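PDB 3C3K: alanine racemase from Actinobacillus succinogenes, which has the two-lobed alpha/beta fold of the periplasmic binding protein-like family, whose members commonly hold a small ligand in the cleft between the lobes. Local coordinates for residues D167-A170 with G171-A174; L173-F176 with S177-S181; G243-A246 with V247-L251; N82-A86 with F87-Q91. All blocks are in the same frame, centred on the assembly; numbering follows the deposited sequence.

Contact 1: residues D167-A170 with G171-A174; sequences DYMA and GKLA
The phenol ring of Y168 is approached obliquely by K172, whose CD is 4.3 Å from Y168 CE1. The other flat side group, the D167 carboxylate, turns back on the chain: its OD1 is met nearly along the C-O axis by A170 N at 2.9 Å, with an N-H...O angle of 154°. This is the N-cap of helix 168-179, and the bond satisfies an amide of the first turn that has no carbonyl of the helix to reach. The helix belongs to the lobe built on the four-stranded parallel sheet, and from here its backbone runs in the usual i to i+4 pattern, from G171 N to D167 O through to A174 N on A170 O. M169 O takes a nearly straight bond from L173 N (2.9 Å, 171°) and a weak one from K172 N. L173 leans over this same carbonyl, with CG 3.0 Å from M169 O. M169 itself sets CG opposite its backbone N, beside the carbonyl carbon (chi1 -177°), and then bends twice. It thereby crosses both neighbours of the next turn, setting CG 3.9 Å from L173 CD1 and CE 3.9 Å from K172 CD. K172, by contrast, is extended all the way to NZ, which is salt-bridged to E205 and hydrogen-bonded to Q201 on helix 193-205. A170 packs on L195 of that helix, while Y168 and D167 lie against D223 of the second subunit.

Contact 2: residues L173-F176 with S177-S181; sequences LATF and SLLKS
T175 and L179 lie side by side, one helical turn apart, and point the same way, with T175 CG2 4.0 Å from L179 CD1. They belong to the C-terminal part of helix 168-179, on the lobe with the four-stranded parallel sheet. The branches of T175 divide the work: chi1 of -58° puts CG2 beside the carbonyl carbon and toward L179, while OG1, beside the backbone N, is hydrogen-bonded to G171 O a turn earlier. The backbone keeps the i to i+4 pattern from S177 N to L173 O (3.0 Å, 161°) through to L179 N on T175 O, with weak i+3 bonds appearing from L178 on. F176 O receives only weak bonds across the contact, from L179 N and from K180 N, each at 3.1 Å. Further out, L178 rests on A128 and I130 of strand 127-131 and on R159 and S161 of strand 159-162, whereas T175 packs on A199 and A202 of helix 193-205. L179 touches P185, S206 and L208 in loops. The chain leaves the helix at K180, the centre of an inverse gamma turn in which S181 N makes a weak bond to L179 O at 3.0 Å.

Contact 3: residues G243-A246 with V247-L251; sequences GMKA and VSLLL
Two successive turns of helix 239-254, G243-A246 and V247-L251, meet here in a local, mostly backbone contact on the lobe with the six-stranded parallel sheet. Four i to i+4 hydrogen bonds join them. The bond from V247 N to G243 O (3.1 Å) is almost straight, at 173°, and S248 N reaches M244 O at 3.0 Å; L249 N and L250 N approach K245 O and A246 O more closely, each at 2.9 Å. Side chains add little between the turns. K245 bends at chi2 (55°), which carries its CD up the helix to 4.2 Å from S248 CB and to the neighbourhood of L249. V247 turns CG2 down beside its own backbone N, 3.5 Å from G243 O, and L249 CG lies 3.4 Å from K245 O. Most of the apolar groups are spent on neighbouring elements. M244 and V247 face helix 21-35, touching T33 in common; A246, L249 and L250 rest on V90 of strand 89-92; and K245 and L249 pack on H265 of strand 264-266, so the helix packs against helix 21-35 and on two strands of the sheet.

Contact 4: residues N82-A86 with F87-Q91; sequences NIIGA and FPWVQ
F87 meets I84 first through its backbone: F87 N donates to I84 O at 2.8 Å (148°), closing a type II' beta turn in which G85 has positive phi at the end of helix 77-84. The ring of F87 stays with the same oxygen, since chi1 of -73° holds CG beside the backbone N and brings CD2 to 3.1 Å from I84 O, which lies at the ring edge near its plane. The carbonyl of F87 points elsewhere, to a water that donates to F87 O at 2.7 Å and to G85 O at 2.6 Å, bridging the carbonyls of G85 and F87. P88 then leads the chain into strand 89-92, its own side chain resting on L250 and I254 of helix 239-254. At W89 the indole swings back over the helix end. It crosses the I84 side chain at about a right angle, with I84 CD1 over one face, 3.5 Å from the centroid of the five-membered ring in a CH-pi contact, and CG2 3.4 Å from W89 CE3. The bridging water lies at the indole edge, in its plane. After W89, V90 and Q91 run on into the sheet between strands 68-70 and 102-105, and Q91 NE2 is bound to D72 O. The unit is a beta-alpha-beta crossover, strand 68-70, helix 77-84, strand 89-92, in which I84 and W89 also share V68. I84 thus joins helix end to strand through apolar contacts with the indole, to which L77 and Q81 add, while I84 O accepts from F87 N and the G85 and F87 carbonyls share one water.

In the fold
The four contacts form two pairs, 1 with 2 and 3 with 4, on opposite sides of the chain's centre. Contacts 1 and 2 are successive parts of one helix, 168-179, on the lobe with the four-stranded sheet; they share L173 and A174. Both are partly buried, and contact 1 alone reaches the second subunit. Contacts 3 and 4 share the other lobe and touch directly, L250 CD1 lying 3.5 Å from W89 N, so that helix 239-254 and strand 89-92 pack together. Contact 3 is the buried one and nearly pure helix backbone, whereas contact 4, whose turn is exposed, depends on an aromatic face and a water. Helix capping distinguishes contact 1; weak last-turn bonds and an inverse gamma turn mark contact 2.

Contact 1: residues D167-A170 with G171-A174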
loop_
_atom_site.group_PDB
_atom_site.type_symbol
_atom_site.label_atom_id
_atom_site.label_comp_id
_atom_site.label_asym_id
_atom_site.label_seq_id
_atom_site.Cartn_x
_atom_site.Cartn_y
_atom_site.Cartn_z
ATOM N N ASP B 167 -2.420 3.682 10.019
ATOM C CA ASP B 167 -3.345 4.284 9.067
ATOM C C ASP B 167 -3.656 5.689 9.486
ATOM O O ASP B 167 -3.325 6.071 10.597
ATOM C CB ASP B 167 -4.630 3.436 8.857
ATOM C CG ASP B 167 -5.450 3.227 10.117
ATOM O OD1 ASP B 167 -5.418 4.040 11.037
ATOM O OD2 ASP B 167 -6.191 2.229 10.153
ATOM N N TYR B 168 -4.299 6.459 8.603
ATOM C CA TYR B 168 -4.452 7.893 8.826
ATOM C C TYR B 168 -5.359 8.131 10.057
ATOM O O TYR B 168 -5.104 9.019 10.818
ATOM C CB TYR B 168 -4.965 8.598 7.560
ATOM C CG TYR B 168 -6.461 8.663 7.501
ATOM C CD1 TYR B 168 -7.163 9.777 8.006
ATOM C CD2 TYR B 168 -7.190 7.606 6.981
ATOM C CE1 TYR B 168 -8.542 9.821 7.991
ATOM C CE2 TYR B 168 -8.585 7.650 6.935
ATOM C CZ TYR B 168 -9.246 8.750 7.435
ATOM O OH TYR B 168 -10.613 8.766 7.367
ATOM N N MET B 169 -6.360 7.299 10.257
ATOM C CA MET B 169 -7.241 7.428 11.403
ATOM C C MET B 169 -6.459 7.293 12.687
ATOM O O MET B 169 -6.728 8.031 13.654
ATOM C CB MET B 169 -8.397 6.382 11.369
ATOM C CG MET B 169 -9.398 6.550 12.550
ATOM S SD MET B 169 -10.138 8.205 12.656
ATOM C CE MET B 169 -10.454 8.689 10.890
ATOM N N ALA B 170 -5.499 6.340 12.727
ATOM C CA ALA B 170 -4.676 6.201 13.903
ATOM C C ALA B 170 -3.879 7.460 14.150
ATOM O O ALA B 170 -3.687 7.851 15.280
ATOM C CB ALA B 170 -3.771 5.045 13.775
ATOM N N GLY B 171 -3.397 8.094 13.090
ATOM C CA GLY B 171 -2.649 9.343 13.218
ATOM C C GLY B 171 -3.503 10.478 13.822
ATOM O O GLY B 171 -3.031 11.328 14.592
ATOM N N LYS B 172 -4.751 10.502 13.389
ATOM C CA LYS B 172 -5.697 11.533 13.668
ATOM C C LYS B 172 -6.056 11.381 15.150
ATOM O O LYS B 172 -6.031 12.362 15.897
ATOM C CB LYS B 172 -6.930 11.279 12.752
ATOM C CG LYS B 172 -7.870 12.383 12.645
ATOM C CD LYS B 172 -8.892 12.229 11.496
ATOM C CE LYS B 172 -9.951 13.302 11.733
ATOM N NZ LYS B 172 -10.912 13.307 10.620
ATOM N N LEU B 173 -6.329 10.148 15.568
ATOM C CA LEU B 173 -6.578 9.819 16.980
ATOM C C LEU B 173 -5.389 10.114 17.953
ATOM O O LEU B 173 -5.576 10.703 19.050
ATOM C CB LEU B 173 -6.935 8.355 17.066
ATOM C CG LEU B 173 -8.185 8.016 16.280
ATOM C CD1 LEU B 173 -8.433 6.473 16.291
ATOM C CD2 LEU B 173 -9.357 8.736 16.918
ATOM N N ALA B 174 -4.184 9.678 17.582
ATOM C CA ALA B 174 -2.986 10.097 18.257
ATOM C C ALA B 174 -2.946 11.653 18.402
ATOM O O ALA B 174 -2.635 12.186 19.445
ATOM C CB ALA B 174 -1.735 9.604 17.479
#

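Contact 2: residues L173-F176 with S177-S181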
loop_
_atom_site.group_PDB
_atom_site.type_symbol
_atom_site.label_atom_id
_atom_site.label_comp_id
_atom_site.label_asym_id
_atom_site.label_seq_id
_atom_site.Cartn_x
_atom_site.Cartn_y
_atom_site.Cartn_z
ATOM N N LEU B 173 -6.329 10.148 15.568
ATOM C CA LEU B 173 -6.578 9.819 16.980
ATOM C C LEU B 173 -5.389 10.114 17.953
ATOM O O LEU B 173 -5.576 10.703 19.050
ATOM C CB LEU B 173 -6.935 8.355 17.066
ATOM C CG LEU B 173 -8.185 8.016 16.280
ATOM C CD1 LEU B 173 -8.433 6.473 16.291
ATOM C CD2 LEU B 173 -9.357 8.736 16.918
ATOM N N ALA B 174 -4.184 9.678 17.582
ATOM C CA ALA B 174 -2.986 10.097 18.257
ATOM C C ALA B 174 -2.946 11.653 18.402
ATOM O O ALA B 174 -2.635 12.186 19.445
ATOM C CB ALA B 174 -1.735 9.604 17.479
ATOM N N THR B 175 -3.245 12.379 17.345
ATOM C CA THR B 175 -3.202 13.803 17.397
ATOM C C THR B 175 -4.252 14.404 18.336
ATOM O O THR B 175 -3.940 15.284 19.119
ATOM C CB THR B 175 -3.279 14.395 15.985
ATOM O OG1 THR B 175 -2.178 13.856 15.214
ATOM C CG2 THR B 175 -3.264 15.893 16.043
ATOM N N PHE B 176 -5.479 13.947 18.253
ATOM C CA PHE B 176 -6.504 14.443 19.164
ATOM C C PHE B 176 -6.048 14.214 20.608
ATOM O O PHE B 176 -6.108 15.106 21.418
ATOM C CB PHE B 176 -7.883 13.824 18.855
ATOM C CG PHE B 176 -8.537 14.416 17.604
ATOM C CD1 PHE B 176 -8.721 15.766 17.475
ATOM C CD2 PHE B 176 -8.916 13.601 16.527
ATOM C CE1 PHE B 176 -9.289 16.285 16.335
ATOM C CE2 PHE B 176 -9.515 14.130 15.407
ATOM C CZ PHE B 176 -9.688 15.427 15.296
ATOM N N SER B 177 -5.462 13.078 20.886
ATOM C CA SER B 177 -4.975 12.773 22.230
ATOM C C SER B 177 -3.914 13.770 22.699
ATOM O O SER B 177 -3.928 14.146 23.871
ATOM C CB SER B 177 -4.406 11.363 22.228
ATOM O OG SER B 177 -3.904 11.022 23.522
ATOM N N LEU B 178 -3.028 14.242 21.800
ATOM C CA LEU B 178 -1.952 15.209 22.171
ATOM C C LEU B 178 -2.468 16.622 22.334
ATOM O O LEU B 178 -1.910 17.429 23.086
ATOM C CB LEU B 178 -0.836 15.248 21.112
ATOM C CG LEU B 178 -0.020 13.967 20.845
ATOM C CD1 LEU B 178 0.678 14.115 19.512
ATOM C CD2 LEU B 178 0.980 13.682 21.947
ATOM N N LEU B 179 -3.545 16.923 21.621
ATOM C CA LEU B 179 -4.173 18.214 21.727
ATOM C C LEU B 179 -4.968 18.299 23.011
ATOM O O LEU B 179 -5.230 19.397 23.470
ATOM C CB LEU B 179 -5.088 18.485 20.546
ATOM C CG LEU B 179 -4.281 18.594 19.228
ATOM C CD1 LEU B 179 -5.192 18.776 18.011
ATOM C CD2 LEU B 179 -3.310 19.746 19.330
ATOM N N LYS B 180 -5.365 17.153 23.572
ATOM C CA LYS B 180 -6.186 17.168 24.794
ATOM C C LYS B 180 -5.273 17.215 25.996
ATOM O O LYS B 180 -5.012 16.191 26.633
ATOM C CB LYS B 180 -7.064 15.917 24.878
ATOM C CG LYS B 180 -8.503 16.135 24.489
ATOM C CD LYS B 180 -9.328 14.856 24.858
ATOM C CE LYS B 180 -10.887 15.154 24.873
ATOM N NZ LYS B 180 -11.735 13.979 25.285
ATOM N N SER B 181 -4.729 18.379 26.290
ATOM C CA SER B 181 -3.768 18.461 27.388
ATOM C C SER B 181 -3.563 19.877 27.736
ATOM O O SER B 181 -3.851 20.742 26.912
ATOM C CB SER B 181 -2.426 17.841 27.033
ATOM O OG SER B 181 -1.423 18.468 27.781
#

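Contact 3: residues G243-A246 with V247-L251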
loop_
_atom_site.group_PDB
_atom_site.type_symbol
_atom_site.label_atom_id
_atom_site.label_comp_id
_atom_site.label_asym_id
_atom_site.label_seq_id
_atom_site.Cartn_x
_atom_site.Cartn_y
_atom_site.Cartn_z
ATOM N N GLY B 243 15.646 -2.309 -0.953
ATOM C CA GLY B 243 15.293 -3.644 -1.505
ATOM C C GLY B 243 16.294 -4.163 -2.547
ATOM O O GLY B 243 16.651 -5.339 -2.545
ATOM N N MET B 244 16.758 -3.310 -3.450
ATOM C CA MET B 244 17.688 -3.813 -4.482
ATOM C C MET B 244 18.971 -4.308 -3.788
ATOM O O MET B 244 19.517 -5.368 -4.142
ATOM C CB MET B 244 18.001 -2.705 -5.476
ATOM C CG MET B 244 16.825 -2.194 -6.293
ATOM S SD MET B 244 17.194 -0.775 -7.416
ATOM C CE MET B 244 17.768 0.300 -6.272
ATOM N N LYS B 245 19.398 -3.580 -2.752
ATOM C CA LYS B 245 20.650 -3.899 -2.055
ATOM C C LYS B 245 20.455 -5.149 -1.242
ATOM O O LYS B 245 21.359 -5.994 -1.178
ATOM C CB LYS B 245 21.162 -2.670 -1.223
ATOM C CG LYS B 245 22.547 -2.884 -0.463
ATOM C CD LYS B 245 23.641 -3.334 -1.445
ATOM C CE LYS B 245 24.936 -2.594 -1.284
ATOM N NZ LYS B 245 25.853 -2.840 -2.471
ATOM N N ALA B 246 19.266 -5.314 -0.632
ATOM C CA ALA B 246 18.989 -6.515 0.144
ATOM C C ALA B 246 19.161 -7.738 -0.756
ATOM O O ALA B 246 19.895 -8.647 -0.431
ATOM C CB ALA B 246 17.605 -6.452 0.867
ATOM N N VAL B 247 18.600 -7.706 -1.950
ATOM C CA VAL B 247 18.807 -8.791 -2.918
ATOM C C VAL B 247 20.233 -9.026 -3.283
ATOM O O VAL B 247 20.662 -10.206 -3.321
ATOM C CB VAL B 247 17.947 -8.606 -4.191
ATOM C CG1 VAL B 247 18.271 -9.701 -5.248
ATOM C CG2 VAL B 247 16.506 -8.622 -3.786
ATOM N N SER B 248 20.962 -7.939 -3.554
ATOM C CA SER B 248 22.382 -8.003 -3.800
ATOM C C SER B 248 23.174 -8.717 -2.720
ATOM O O SER B 248 24.089 -9.492 -3.048
ATOM C CB SER B 248 22.983 -6.620 -4.013
ATOM O OG SER B 248 22.764 -6.323 -5.381
ATOM N N LEU B 249 22.803 -8.456 -1.466
ATOM C CA LEU B 249 23.437 -9.116 -0.339
ATOM C C LEU B 249 23.037 -10.585 -0.269
ATOM O O LEU B 249 23.876 -11.469 0.127
ATOM C CB LEU B 249 23.143 -8.372 0.978
ATOM C CG LEU B 249 23.614 -6.910 1.156
ATOM C CD1 LEU B 249 23.189 -6.332 2.552
ATOM C CD2 LEU B 249 25.099 -6.872 1.007
ATOM N N LEU B 250 21.790 -10.870 -0.628
ATOM C CA LEU B 250 21.285 -12.240 -0.623
ATOM C C LEU B 250 21.983 -13.030 -1.708
ATOM O O LEU B 250 22.248 -14.207 -1.544
ATOM C CB LEU B 250 19.756 -12.314 -0.869
ATOM C CG LEU B 250 19.116 -13.622 -0.407
ATOM C CD1 LEU B 250 19.020 -13.578 1.104
ATOM C CD2 LEU B 250 17.709 -13.785 -0.998
ATOM N N LEU B 251 22.233 -12.394 -2.845
ATOM C CA LEU B 251 22.970 -13.055 -3.938
ATOM C C LEU B 251 24.444 -13.358 -3.622
ATOM O O LEU B 251 24.984 -14.369 -4.070
ATOM C CB LEU B 251 22.815 -12.283 -5.268
ATOM C CG LEU B 251 21.413 -12.186 -5.902
ATOM C CD1 LEU B 251 21.383 -11.094 -7.033
ATOM C CD2 LEU B 251 20.808 -13.546 -6.377
#

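Contact 4: residues N82-A86 with F87-Q91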
loop_
_atom_site.group_PDB
_atom_site.type_symbol
_atom_site.label_atom_id
_atom_site.label_comp_id
_atom_site.label_asym_id
_atom_site.label_seq_id
_atom_site.Cartn_x
_atom_site.Cartn_y
_atom_site.Cartn_z
ATOM N N ASN B 82 17.572 -20.954 14.290
ATOM C CA ASN B 82 17.642 -22.384 14.180
ATOM C C ASN B 82 16.972 -22.921 12.935
ATOM O O ASN B 82 17.354 -23.970 12.440
ATOM C CB ASN B 82 17.073 -23.034 15.412
ATOM C CG ASN B 82 18.060 -23.028 16.549
ATOM O OD1 ASN B 82 19.278 -23.241 16.362
ATOM N ND2 ASN B 82 17.567 -22.738 17.730
ATOM N N ILE B 83 15.977 -22.209 12.427
ATOM C CA ILE B 83 15.329 -22.651 11.196
ATOM C C ILE B 83 16.198 -22.258 10.008
ATOM O O ILE B 83 16.361 -23.033 9.081
ATOM C CB ILE B 83 13.875 -22.072 11.024
ATOM C CG1 ILE B 83 12.911 -22.660 12.080
ATOM C CG2 ILE B 83 13.354 -22.345 9.619
ATOM C CD1 ILE B 83 11.673 -21.828 12.254
ATOM N N ILE B 84 16.727 -21.046 10.019
ATOM C CA ILE B 84 17.431 -20.520 8.845
ATOM C C ILE B 84 18.891 -20.982 8.727
ATOM O O ILE B 84 19.379 -21.169 7.626
ATOM C CB ILE B 84 17.324 -18.971 8.821
ATOM C CG1 ILE B 84 15.825 -18.583 8.937
ATOM C CG2 ILE B 84 17.991 -18.397 7.543
ATOM C CD1 ILE B 84 15.460 -17.108 8.840
ATOM N N GLY B 85 19.601 -21.150 9.847
ATOM C CA GLY B 85 20.957 -21.709 9.799
ATOM C C GLY B 85 21.811 -20.900 8.844
ATOM O O GLY B 85 21.849 -19.668 8.904
ATOM N N ALA B 86 22.455 -21.600 7.921
ATOM C CA ALA B 86 23.325 -21.010 6.928
ATOM C C ALA B 86 22.584 -20.574 5.656
ATOM O O ALA B 86 23.227 -20.066 4.711
ATOM C CB ALA B 86 24.364 -22.020 6.555
ATOM N N PHE B 87 21.261 -20.790 5.579
ATOM C CA PHE B 87 20.532 -20.353 4.383
ATOM C C PHE B 87 20.748 -18.862 4.134
ATOM O O PHE B 87 20.903 -18.093 5.088
ATOM C CB PHE B 87 19.036 -20.710 4.447
ATOM C CG PHE B 87 18.726 -22.194 4.259
ATOM C CD1 PHE B 87 18.701 -22.755 2.977
ATOM C CD2 PHE B 87 18.414 -23.017 5.362
ATOM C CE1 PHE B 87 18.379 -24.117 2.771
ATOM C CE2 PHE B 87 18.066 -24.361 5.189
ATOM C CZ PHE B 87 18.059 -24.928 3.886
ATOM N N PRO B 88 20.808 -18.433 2.847
ATOM C CA PRO B 88 20.914 -16.983 2.599
ATOM C C PRO B 88 19.826 -16.174 3.343
ATOM O O PRO B 88 18.656 -16.546 3.296
ATOM C CB PRO B 88 20.699 -16.860 1.112
ATOM C CG PRO B 88 21.224 -18.192 0.567
ATOM C CD PRO B 88 20.709 -19.200 1.586
ATOM N N TRP B 89 20.234 -15.112 4.056
ATOM C CA TRP B 89 19.346 -14.373 4.973
ATOM C C TRP B 89 19.834 -12.935 5.021
ATOM O O TRP B 89 21.041 -12.675 5.171
ATOM C CB TRP B 89 19.446 -15.035 6.362
ATOM C CG TRP B 89 18.491 -14.653 7.428
ATOM C CD1 TRP B 89 17.373 -13.905 7.318
ATOM C CD2 TRP B 89 18.524 -15.132 8.790
ATOM N NE1 TRP B 89 16.713 -13.850 8.523
ATOM C CE2 TRP B 89 17.413 -14.588 9.449
ATOM C CE3 TRP B 89 19.412 -15.950 9.507
ATOM C CZ2 TRP B 89 17.137 -14.842 10.821
ATOM C CZ3 TRP B 89 19.146 -16.209 10.906
ATOM C CH2 TRP B 89 18.006 -15.673 11.527
ATOM N N VAL B 90 18.900 -11.987 4.903
ATOM C CA VAL B 90 19.222 -10.564 4.943
ATOM C C VAL B 90 18.117 -9.876 5.677
ATOM O O VAL B 90 16.970 -10.198 5.461
ATOM C CB VAL B 90 19.313 -9.916 3.552
ATOM C CG1 VAL B 90 19.514 -8.436 3.666
ATOM C CG2 VAL B 90 20.478 -10.486 2.718
ATOM N N GLN B 91 18.467 -8.907 6.517
ATOM C CA GLN B 91 17.490 -8.135 7.241
ATOM C C GLN B 91 17.412 -6.739 6.660
ATOM O O GLN B 91 18.441 -6.108 6.384
ATOM C CB GLN B 91 17.807 -8.106 8.740
ATOM C CG GLN B 91 17.126 -6.874 9.474
ATOM C CD GLN B 91 15.826 -7.339 10.125
ATOM O OE1 GLN B 91 15.805 -8.399 10.739
ATOM N NE2 GLN B 91 14.753 -6.564 9.985
HETATM O O HOH W 1 22.238 -17.655 7.336
#